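PDB 3BWX: Alpha/beta hydrolase, which probably acts as a hydrolase of the alpha/beta-hydrolase fold, with a substrate that is not established, and binds calcium in the crystal. Local coordinates for residues 23-34 / 50-61; 39-47 / 180-188. The protein carries 1 engineered substitution. All coordinates share one frame; numbering follows the deposited sequence.

How the interactions relate
Interaction 1 belongs to the main sheet, and interaction 2 joins the segment that follows strand 32-35 to the helical region holding helix 175-185. Both use helix 46-52, interaction 1 through its last turn and interaction 2 through its start. They touch directly: Phe45 packs on Cys34 and Cys60, and Ala42 lies against Cys60. Each is partly buried. Interaction 1 is mostly backbone hydrogen bonding with apolar side chains in its buried strands, and its arginine contacts lie at the more exposed turn. Interaction 2 has no strand pairing and relies on arginines, carboxylates and carbonyl oxygens. One ethanediol, probably from the crystallisation liquor, bridges Arg51 of interaction 1 and Asp47 of interaction 2.

Interaction 1 (23-34 / 50-61); sequences YEGDISRPPVLC and TRLAGDWRVLCP. With EDO (1,2-ethanediol), chain G.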
loop_
_atom_site.group_PDB
_atom_site.type_symbol
_atom_site.label_atom_id
_atom_site.label_comp_id
_atom_site.label_asym_id
_atom_site.label_seq_id
_atom_site.Cartn_x
_atom_site.Cartn_y
_atom_site.Cartn_z
ATOM N N TYR A 23 16.221 0.357 -1.097
ATOM C CA TYR A 23 17.024 0.806 0.028
ATOM C C TYR A 23 17.921 -0.321 0.428
ATOM O O TYR A 23 17.499 -1.434 0.675
ATOM C CB TYR A 23 16.153 1.186 1.218
ATOM C CG TYR A 23 15.166 2.320 0.968
ATOM C CD1 TYR A 23 14.026 2.123 0.177
ATOM C CD2 TYR A 23 15.347 3.583 1.498
ATOM C CE1 TYR A 23 13.107 3.138 -0.036
ATOM C CE2 TYR A 23 14.422 4.587 1.300
ATOM C CZ TYR A 23 13.310 4.379 0.498
ATOM O OH TYR A 23 12.411 5.396 0.335
ATOM N N GLU A 24 19.204 -0.029 0.517
ATOM C CA GLU A 24 20.205 -1.044 0.782
ATOM C C GLU A 24 20.148 -1.463 2.250
ATOM O O GLU A 24 19.776 -0.678 3.141
ATOM C CB GLU A 24 21.590 -0.527 0.411
ATOM C CG GLU A 24 22.649 -1.605 0.449
ATOM C CD GLU A 24 22.376 -2.752 -0.535
ATOM O OE1 GLU A 24 21.592 -3.710 -0.198
ATOM O OE2 GLU A 24 22.948 -2.668 -1.658
ATOM N N GLY A 25 20.497 -2.713 2.488
ATOM C CA GLY A 25 20.541 -3.240 3.837
ATOM C C GLY A 25 21.058 -4.656 3.884
ATOM O O GLY A 25 21.574 -5.186 2.897
ATOM N N ASP A 26 20.840 -5.256 5.046
ATOM C CA ASP A 26 21.363 -6.560 5.433
ATOM C C ASP A 26 20.953 -7.646 4.432
ATOM O O ASP A 26 19.789 -8.042 4.371
ATOM C CB ASP A 26 20.840 -6.853 6.850
ATOM C CG ASP A 26 21.452 -8.106 7.484
ATOM O OD1 ASP A 26 22.134 -8.901 6.811
ATOM O OD2 ASP A 26 21.184 -8.276 8.701
ATOM N N ILE A 27 21.940 -8.156 3.700
ATOM C CA ILE A 27 21.743 -9.221 2.697
ATOM C C ILE A 27 21.523 -10.593 3.373
ATOM O O ILE A 27 21.153 -11.578 2.710
ATOM C CB ILE A 27 22.954 -9.233 1.686
ATOM C CG1 ILE A 27 22.721 -10.119 0.444
ATOM C CG2 ILE A 27 24.209 -9.749 2.336
ATOM C CD1 ILE A 27 21.488 -9.773 -0.377
ATOM N N SER A 28 21.728 -10.678 4.693
ATOM C CA SER A 28 21.549 -11.927 5.423
ATOM C C SER A 28 20.130 -12.078 5.984
ATOM O O SER A 28 19.820 -13.029 6.725
ATOM C CB SER A 28 22.624 -12.045 6.538
ATOM O OG SER A 28 22.244 -11.376 7.703
ATOM N N ARG A 29 19.261 -11.140 5.646
ATOM C CA ARG A 29 17.853 -11.193 6.049
ATOM C C ARG A 29 17.065 -11.074 4.746
ATOM O O ARG A 29 17.521 -10.415 3.825
ATOM C CB ARG A 29 17.491 -10.001 6.943
ATOM C CG ARG A 29 18.021 -10.065 8.343
ATOM C CD ARG A 29 17.733 -8.778 9.070
ATOM N NE ARG A 29 17.960 -8.952 10.495
ATOM C CZ ARG A 29 17.738 -8.010 11.422
ATOM N NH1 ARG A 29 17.265 -6.811 11.098
ATOM N NH2 ARG A 29 17.991 -8.268 12.694
ATOM N N PRO A 30 15.845 -11.607 4.712
ATOM C CA PRO A 30 15.063 -11.389 3.497
ATOM C C PRO A 30 14.767 -9.906 3.311
ATOM O O PRO A 30 14.753 -9.156 4.298
ATOM C CB PRO A 30 13.749 -12.117 3.749
ATOM C CG PRO A 30 13.658 -12.268 5.246
ATOM C CD PRO A 30 15.092 -12.288 5.769
ATOM N N PRO A 31 14.463 -9.506 2.070
ATOM C CA PRO A 31 14.094 -8.104 1.881
ATOM C C PRO A 31 12.663 -7.809 2.287
ATOM O O PRO A 31 11.830 -8.722 2.393
ATOM C CB PRO A 31 14.293 -7.928 0.382
ATOM C CG PRO A 31 13.933 -9.247 -0.184
ATOM C CD PRO A 31 14.400 -10.268 0.803
ATOM N N VAL A 32 12.376 -6.533 2.513
ATOM C CA VAL A 32 11.042 -6.070 2.873
ATOM C C VAL A 32 10.388 -5.420 1.642
ATOM O O VAL A 32 10.906 -4.448 1.114
ATOM C CB VAL A 32 11.077 -5.068 4.026
ATOM C CG1 VAL A 32 9.660 -4.618 4.367
ATOM C CG2 VAL A 32 11.734 -5.698 5.275
ATOM N N LEU A 33 9.267 -5.976 1.178
ATOM C CA LEU A 33 8.555 -5.450 0.011
ATOM C C LEU A 33 7.324 -4.669 0.474
ATOM O O LEU A 33 6.481 -5.221 1.201
ATOM C CB LEU A 33 8.103 -6.605 -0.881
ATOM C CG LEU A 33 7.272 -6.409 -2.142
ATOM C CD1 LEU A 33 8.123 -5.794 -3.223
ATOM C CD2 LEU A 33 6.714 -7.749 -2.669
ATOM N N CYS A 34 7.255 -3.378 0.153
ATOM C CA CYS A 34 6.198 -2.487 0.617
ATOM C C CYS A 34 5.255 -2.213 -0.528
ATOM O O CYS A 34 5.680 -1.640 -1.531
ATOM C CB CYS A 34 6.802 -1.197 1.119
ATOM S SG CYS A 34 7.873 -1.371 2.570
ATOM N N THR A 50 13.126 4.491 5.507
ATOM C CA THR A 50 14.363 5.048 6.093
ATOM C C THR A 50 14.590 4.513 7.501
ATOM O O THR A 50 15.729 4.395 7.931
ATOM C CB THR A 50 14.388 6.591 6.182
ATOM O OG1 THR A 50 13.329 7.043 7.010
ATOM C CG2 THR A 50 14.255 7.196 4.832
ATOM N N ARG A 51 13.514 4.231 8.231
ATOM C CA ARG A 51 13.639 3.620 9.562
ATOM C C ARG A 51 14.043 2.140 9.501
ATOM O O ARG A 51 14.619 1.646 10.464
ATOM C CB ARG A 51 12.328 3.796 10.342
ATOM C CG ARG A 51 12.029 5.262 10.718
ATOM C CD ARG A 51 10.679 5.402 11.443
ATOM N NE ARG A 51 10.633 6.789 11.912
ATOM C CZ ARG A 51 9.773 7.705 11.523
ATOM N NH1 ARG A 51 8.773 7.397 10.734
ATOM N NH2 ARG A 51 9.900 8.942 11.989
ATOM N N LEU A 52 13.718 1.426 8.420
ATOM C CA LEU A 52 14.068 0.014 8.277
ATOM C C LEU A 52 15.391 -0.213 7.588
ATOM O O LEU A 52 16.035 -1.252 7.853
ATOM C CB LEU A 52 12.985 -0.756 7.503
ATOM C CG LEU A 52 11.570 -0.745 8.126
ATOM C CD1 LEU A 52 10.617 -1.511 7.308
ATOM C CD2 LEU A 52 11.684 -1.320 9.589
ATOM N N ALA A 53 15.780 0.711 6.711
ATOM C CA ALA A 53 17.004 0.607 5.868
ATOM C C ALA A 53 18.279 0.329 6.666
ATOM O O ALA A 53 18.435 0.767 7.813
ATOM C CB ALA A 53 17.180 1.852 4.934
ATOM N N GLY A 54 19.157 -0.446 6.048
ATOM C CA GLY A 54 20.406 -0.863 6.661
ATOM C C GLY A 54 20.141 -2.120 7.431
ATOM O O GLY A 54 20.700 -3.168 7.127
ATOM N N ASP A 55 19.277 -2.027 8.434
ATOM C CA ASP A 55 18.852 -3.235 9.144
ATOM C C ASP A 55 18.144 -4.218 8.223
ATOM O O ASP A 55 18.199 -5.408 8.415
ATOM C CB ASP A 55 17.922 -2.893 10.291
ATOM C CG ASP A 55 18.628 -2.159 11.419
ATOM O OD1 ASP A 55 19.864 -2.232 11.558
ATOM O OD2 ASP A 55 17.917 -1.513 12.191
ATOM N N TRP A 56 17.478 -3.691 7.226
ATOM C CA TRP A 56 16.774 -4.419 6.189
ATOM C C TRP A 56 16.967 -3.794 4.798
ATOM O O TRP A 56 17.063 -2.560 4.642
ATOM C CB TRP A 56 15.250 -4.391 6.468
ATOM C CG TRP A 56 14.885 -5.026 7.769
ATOM C CD1 TRP A 56 14.877 -4.413 8.959
ATOM C CD2 TRP A 56 14.591 -6.418 8.028
ATOM N NE1 TRP A 56 14.566 -5.293 9.961
ATOM C CE2 TRP A 56 14.396 -6.538 9.416
ATOM C CE3 TRP A 56 14.425 -7.575 7.218
ATOM C CZ2 TRP A 56 14.056 -7.757 10.005
ATOM C CZ3 TRP A 56 14.086 -8.791 7.836
ATOM C CH2 TRP A 56 13.914 -8.851 9.193
ATOM N N ARG A 57 17.039 -4.657 3.799
ATOM C CA ARG A 57 16.851 -4.198 2.427
ATOM C C ARG A 57 15.371 -3.887 2.242
ATOM O O ARG A 57 14.530 -4.673 2.679
ATOM C CB ARG A 57 17.240 -5.244 1.404
ATOM C CG ARG A 57 18.710 -5.618 1.499
ATOM C CD ARG A 57 19.023 -6.769 0.549
ATOM N NE ARG A 57 18.559 -8.041 1.101
ATOM C CZ ARG A 57 18.330 -9.141 0.399
ATOM N NH1 ARG A 57 18.465 -9.153 -0.925
ATOM N NH2 ARG A 57 17.964 -10.240 1.021
ATOM N N VAL A 58 15.035 -2.826 1.529
ATOM C CA VAL A 58 13.634 -2.466 1.400
ATOM C C VAL A 58 13.363 -2.125 -0.056
ATOM O O VAL A 58 14.124 -1.347 -0.659
ATOM C CB VAL A 58 13.235 -1.247 2.278
ATOM C CG1 VAL A 58 11.703 -1.016 2.229
ATOM C CG2 VAL A 58 13.667 -1.334 3.747
ATOM N N LEU A 59 12.325 -2.747 -0.612
ATOM C CA LEU A 59 11.875 -2.494 -1.992
ATOM C C LEU A 59 10.484 -1.859 -1.924
ATOM O O LEU A 59 9.555 -2.433 -1.300
ATOM C CB LEU A 59 11.736 -3.793 -2.783
ATOM C CG LEU A 59 12.968 -4.479 -3.354
ATOM C CD1 LEU A 59 13.576 -5.238 -2.249
ATOM C CD2 LEU A 59 12.634 -5.386 -4.582
ATOM N N CYS A 60 10.311 -0.728 -2.628
ATOM C CA CYS A 60 9.055 0.035 -2.640
ATOM C C CYS A 60 8.612 0.216 -4.068
ATOM O O CYS A 60 8.877 1.249 -4.691
ATOM C CB CYS A 60 9.214 1.368 -1.963
ATOM S SG CYS A 60 9.681 1.269 -0.236
ATOM N N PRO A 61 7.920 -0.787 -4.586
ATOM C CA PRO A 61 7.432 -0.698 -5.958
ATOM C C PRO A 61 6.184 0.142 -6.124
ATOM O O PRO A 61 5.415 0.261 -5.227
ATOM C CB PRO A 61 7.121 -2.150 -6.319
ATOM C CG PRO A 61 6.682 -2.718 -4.989
ATOM C CD PRO A 61 7.625 -2.097 -4.003
HETATM C C1 EDO G . 6.735 10.974 10.486
HETATM O O1 EDO G . 7.555 9.935 9.949
HETATM C C2 EDO G . 6.906 10.987 11.986
HETATM O O2 EDO G . 8.254 11.363 12.298
HETATM O O HOH W 1 17.069 -7.449 4.217
HETATM O O HOH W 2 20.175 -6.278 10.139
HETATM O O HOH W 3 5.983 1.031 -2.542
#
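Backbone pairing joins Val32 to Val58 and Leu33 to Leu59 in parallel register. Val32 N donates to Arg57 O, Leu59 N to Val32 O (2.8 Å) and Cys34 N to Leu59 O. Tyr23 pairs with the other edge of strand 58-61, as an antiparallel hydrogen-bonded pair with Val58. Tyr23 N meets Val58 O at 2.7 Å. Farther along, Gly25 and Gly54 lie with CA atoms only 3.7 Å apart.

Arg57 makes the main polar side-chain contact. Its chain bends at chi3 (-77°), which turns the guanidinium toward the carbonyls of the 26-29 turn. NH2 donates to Arg29 O at 2.8 Å, nearly straight and in the guanidinium plane. NE adds a weak bond to Asp26 O. Ile27 CD1 sits over one face and the Pro31 ring over the opposite face, which sandwiches the group. A water accepts from Arg57 N and can donate to Asp26 O or Pro30 O.

Arg29 lies across Trp56. Its CD stands over the six-membered ring, 3.7 Å from the centroid, as a CH-pi contact. The guanidinium continues past it as an off-centre cation-pi contact, its plane 34° from the ring. Its NH1 bonds weakly to Asp55 O. Pro30 O lies in plane at the edge of the indole.

Apolar contacts fill both faces of the strands. Val32 CG2 touches Trp56 CE3 at 3.8 Å. Cys34 SG meets Val58 CG1, and Cys60 SG approaches the Tyr23 ring obliquely. On the other face, Leu33 CD1 rests on the Pro61 ring and Pro31 CB on Leu59 CD1.

The contact closes the right-handed beta-alpha-beta unit of strand 32-35, helix 46-52 and strand 58-61. Strand 99-104 flanks Val32 and Leu33. Helix 80-94 packs on Leu33 and Pro61, and helix 272-282 on Leu52 and Trp56.

Interaction 2 (39-47 / 180-188); sequences TRNARDFED and RYAKRIMVL. With EDO (1,2-ethanediol), chain H; EDO (1,2-ethanediol), chain G.
Arg184 reaches Glu46 and Asp47 with an extended side chain. Glu46 OE2 and Asp47 OD2 lie at the edge of its guanidinium, near its plane. NE donates to Glu46 OE2 at 2.8 Å, from above the carboxylate plane. NH2 makes a salt bridge to Asp47 OD2 at 3.1 Å. Both carboxylates stand nearly perpendicular to the guanidinium.

Arg43 bends at chi3 (-57°) and grips Lys183 O side-on, NE at 2.9 Å and NH2 at 3.1 Å, with the oxygen in the guanidinium plane. Arg184 O lies over one face of the same group. That carbonyl takes hydrogen bonds from Asn41 ND2 (3.0 Å) and from a water that also meets Asn41 N. Asn41 OD1 accepts from Arg43 N, an Asx turn.

Arg40 lies alongside Ile185, whose CG2 covers one face of the guanidinium. Its NH1 forms a salt bridge to Asp44 OD2. The Tyr181 ring stands at 88° to the guanidinium, with OH 2.9 Å from Arg40 NH2.

Helix 175-185 lies between strands 122-128 and 230-235, consistent with an alpha/beta-hydrolase cap. Its C-terminal carbonyls are satisfied by segment 39-47. Glu46, Asp47 and Asp270 probably balance the Arg184 charge, making this joint polar and directional.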
loop_
_atom_site.group_PDB
_atom_site.type_symbol
_atom_site.label_atom_id
_atom_site.label_comp_id
_atom_site.label_asym_id
_atom_site.label_seq_id
_atom_site.Cartn_x
_atom_site.Cartn_y
_atom_site.Cartn_z
ATOM N N THR A 39 -4.401 4.120 -4.992
ATOM C CA THR A 39 -3.998 5.382 -5.625
ATOM C C THR A 39 -2.594 5.841 -5.230
ATOM O O THR A 39 -2.229 7.000 -5.496
ATOM C CB THR A 39 -5.001 6.522 -5.332
ATOM O OG1 THR A 39 -5.066 6.720 -3.917
ATOM C CG2 THR A 39 -6.364 6.191 -5.883
ATOM N N ARG A 40 -1.818 4.943 -4.629
ATOM C CA ARG A 40 -0.649 5.356 -3.902
ATOM C C ARG A 40 0.616 4.858 -4.578
ATOM O O ARG A 40 0.573 4.100 -5.553
ATOM C CB ARG A 40 -0.723 4.879 -2.465
ATOM C CG ARG A 40 -1.956 5.307 -1.695
ATOM C CD ARG A 40 -2.024 6.833 -1.585
ATOM N NE ARG A 40 -3.176 7.296 -0.845
ATOM C CZ ARG A 40 -3.231 7.354 0.484
ATOM N NH1 ARG A 40 -2.188 7.028 1.223
ATOM N NH2 ARG A 40 -4.335 7.776 1.086
ATOM N N ASN A 41 1.751 5.363 -4.113
ATOM C CA ASN A 41 3.063 5.160 -4.718
ATOM C C ASN A 41 4.149 4.947 -3.613
ATOM O O ASN A 41 3.867 4.841 -2.392
ATOM C CB ASN A 41 3.390 6.320 -5.684
ATOM C CG ASN A 41 3.538 7.643 -4.954
ATOM O OD1 ASN A 41 4.517 7.822 -4.220
ATOM N ND2 ASN A 41 2.545 8.538 -5.082
ATOM N N ALA A 42 5.401 4.834 -4.031
ATOM C CA ALA A 42 6.478 4.486 -3.114
ATOM C C ALA A 42 6.631 5.514 -1.997
ATOM O O ALA A 42 7.111 5.201 -0.887
ATOM C CB ALA A 42 7.797 4.353 -3.866
ATOM N N ARG A 43 6.202 6.754 -2.239
ATOM C CA ARG A 43 6.346 7.801 -1.213
ATOM C C ARG A 43 5.545 7.555 0.056
ATOM O O ARG A 43 5.868 8.090 1.098
ATOM C CB ARG A 43 6.083 9.215 -1.754
ATOM C CG ARG A 43 6.993 9.529 -2.888
ATOM C CD ARG A 43 6.984 10.996 -3.315
ATOM N NE ARG A 43 5.696 11.564 -3.707
ATOM C CZ ARG A 43 5.068 11.351 -4.866
ATOM N NH1 ARG A 43 5.516 10.485 -5.739
ATOM N NH2 ARG A 43 3.923 11.975 -5.077
ATOM N N ASP A 44 4.529 6.697 -0.014
ATOM C CA ASP A 44 3.778 6.341 1.217
ATOM C C ASP A 44 4.677 5.678 2.225
ATOM O O ASP A 44 4.411 5.756 3.438
ATOM C CB ASP A 44 2.571 5.452 0.932
ATOM C CG ASP A 44 1.287 6.254 0.647
ATOM O OD1 ASP A 44 1.305 7.509 0.523
ATOM O OD2 ASP A 44 0.240 5.618 0.568
ATOM N N PHE A 45 5.779 5.096 1.738
ATOM C CA PHE A 45 6.770 4.424 2.586
ATOM C C PHE A 45 8.054 5.199 2.823
ATOM O O PHE A 45 9.051 4.664 3.334
ATOM C CB PHE A 45 7.071 3.057 1.957
ATOM C CG PHE A 45 5.861 2.178 1.850
ATOM C CD1 PHE A 45 5.303 1.583 2.997
ATOM C CD2 PHE A 45 5.243 1.992 0.624
ATOM C CE1 PHE A 45 4.159 0.795 2.897
ATOM C CE2 PHE A 45 4.093 1.210 0.550
ATOM C CZ PHE A 45 3.567 0.626 1.656
ATOM N N GLU A 46 8.074 6.482 2.472
ATOM C CA GLU A 46 9.343 7.209 2.431
ATOM C C GLU A 46 9.998 7.316 3.818
ATOM O O GLU A 46 11.223 7.422 3.902
ATOM C CB GLU A 46 9.149 8.616 1.841
ATOM C CG GLU A 46 8.233 9.552 2.638
ATOM C CD GLU A 46 7.879 10.902 1.993
ATOM O OE1 GLU A 46 8.260 11.101 0.815
ATOM O OE2 GLU A 46 7.181 11.726 2.667
ATOM N N ASP A 47 9.192 7.423 4.882
ATOM C CA ASP A 47 9.740 7.471 6.260
ATOM C C ASP A 47 9.951 6.063 6.859
ATOM O O ASP A 47 10.990 5.795 7.473
ATOM C CB ASP A 47 8.867 8.360 7.205
ATOM C CG ASP A 47 8.958 9.844 6.881
ATOM O OD1 ASP A 47 9.723 10.211 5.970
ATOM O OD2 ASP A 47 8.258 10.640 7.551
ATOM N N ARG A 180 2.780 16.945 4.523
ATOM C CA ARG A 180 3.624 15.754 4.333
ATOM C C ARG A 180 2.826 14.673 3.563
ATOM O O ARG A 180 3.295 14.057 2.619
ATOM C CB ARG A 180 4.085 15.202 5.701
ATOM C CG ARG A 180 5.077 14.046 5.547
ATOM C CD ARG A 180 5.332 13.295 6.848
ATOM N NE ARG A 180 5.892 14.190 7.802
ATOM C CZ ARG A 180 5.437 14.475 9.030
ATOM N NH1 ARG A 180 4.406 13.868 9.635
ATOM N NH2 ARG A 180 6.127 15.353 9.710
ATOM N N TYR A 181 1.587 14.486 3.981
ATOM C CA TYR A 181 0.703 13.548 3.322
ATOM C C TYR A 181 0.423 13.954 1.870
ATOM O O TYR A 181 0.388 13.088 0.982
ATOM C CB TYR A 181 -0.595 13.569 4.117
ATOM C CG TYR A 181 -1.727 12.658 3.688
ATOM C CD1 TYR A 181 -1.668 11.306 3.942
ATOM C CD2 TYR A 181 -2.879 13.173 3.131
ATOM C CE1 TYR A 181 -2.721 10.474 3.607
ATOM C CE2 TYR A 181 -3.935 12.359 2.791
ATOM C CZ TYR A 181 -3.847 11.004 3.044
ATOM O OH TYR A 181 -4.900 10.155 2.720
ATOM N N ALA A 182 0.131 15.245 1.633
ATOM C CA ALA A 182 -0.209 15.777 0.306
ATOM C C ALA A 182 0.933 15.425 -0.647
ATOM O O ALA A 182 0.672 14.967 -1.781
ATOM C CB ALA A 182 -0.485 17.308 0.330
ATOM N N LYS A 183 2.186 15.673 -0.218
ATOM C CA LYS A 183 3.307 15.476 -1.134
ATOM C C LYS A 183 3.517 14.009 -1.428
ATOM O O LYS A 183 4.112 13.659 -2.451
ATOM C CB LYS A 183 4.583 16.162 -0.594
ATOM C CG LYS A 183 4.434 17.675 -0.600
ATOM C CD LYS A 183 5.759 18.399 -0.528
ATOM C CE LYS A 183 6.380 18.496 -1.910
ATOM N NZ LYS A 183 7.732 19.133 -1.886
ATOM N N ARG A 184 3.063 13.127 -0.543
ATOM C CA ARG A 184 3.180 11.701 -0.831
ATOM C C ARG A 184 2.231 11.192 -1.906
ATOM O O ARG A 184 2.569 10.226 -2.626
ATOM C CB ARG A 184 2.985 10.850 0.415
ATOM C CG ARG A 184 4.064 10.994 1.438
ATOM C CD ARG A 184 3.784 10.238 2.687
ATOM N NE ARG A 184 4.850 10.438 3.616
ATOM C CZ ARG A 184 4.951 9.839 4.802
ATOM N NH1 ARG A 184 3.966 9.089 5.277
ATOM N NH2 ARG A 184 5.995 10.103 5.564
ATOM N N ILE A 185 1.064 11.828 -2.040
ATOM C CA ILE A 185 0.017 11.324 -2.912
ATOM C C ILE A 185 -0.246 12.201 -4.145
ATOM O O ILE A 185 -0.953 11.798 -5.072
ATOM C CB ILE A 185 -1.265 11.025 -2.093
ATOM C CG1 ILE A 185 -2.041 12.284 -1.703
ATOM C CG2 ILE A 185 -0.907 10.183 -0.844
ATOM C CD1 ILE A 185 -3.293 11.907 -0.886
HETATM N N MSE A 186 0.344 13.402 -4.148
HETATM C CA MSE A 186 0.156 14.346 -5.229
HETATM C C MSE A 186 1.509 14.811 -5.713
HETATM O O MSE A 186 2.520 14.657 -5.051
HETATM C CB MSE A 186 -0.721 15.555 -4.806
HETATM C CG MSE A 186 -1.951 15.199 -4.049
HETATM SE SE MSE A 186 -3.113 16.698 -3.750
HETATM C CE MSE A 186 -3.730 16.880 -5.533
ATOM N N VAL A 187 1.506 15.440 -6.871
ATOM C CA VAL A 187 2.745 15.887 -7.517
ATOM C C VAL A 187 2.511 17.192 -8.274
ATOM O O VAL A 187 1.440 17.430 -8.803
ATOM C CB VAL A 187 3.284 14.774 -8.447
ATOM C CG1 VAL A 187 2.379 14.575 -9.639
ATOM C CG2 VAL A 187 4.660 15.142 -8.942
ATOM N N LEU A 188 3.521 18.044 -8.299
ATOM C CA LEU A 188 3.491 19.222 -9.134
ATOM C C LEU A 188 3.774 18.759 -10.546
ATOM O O LEU A 188 4.901 18.372 -10.858
ATOM C CB LEU A 188 4.542 20.225 -8.674
ATOM C CG LEU A 188 4.679 21.489 -9.529
ATOM C CD1 LEU A 188 3.418 22.340 -9.633
ATOM C CD2 LEU A 188 5.823 22.279 -8.954
HETATM C C1 EDO H . 2.196 11.157 7.713
HETATM O O1 EDO H . 3.547 11.012 8.210
HETATM C C2 EDO H . 1.600 12.520 8.080
HETATM O O2 EDO H . 1.481 12.568 9.510
HETATM C C1 EDO G . 6.735 10.974 10.486
HETATM O O1 EDO G . 7.555 9.935 9.949
HETATM C C2 EDO G . 6.906 10.987 11.986
HETATM O O2 EDO G . 8.254 11.363 12.298
HETATM O O HOH W 4 -2.843 9.704 -5.132
HETATM O O HOH W 5 1.459 7.644 -2.219
HETATM O O HOH W 6 5.910 14.131 2.006
#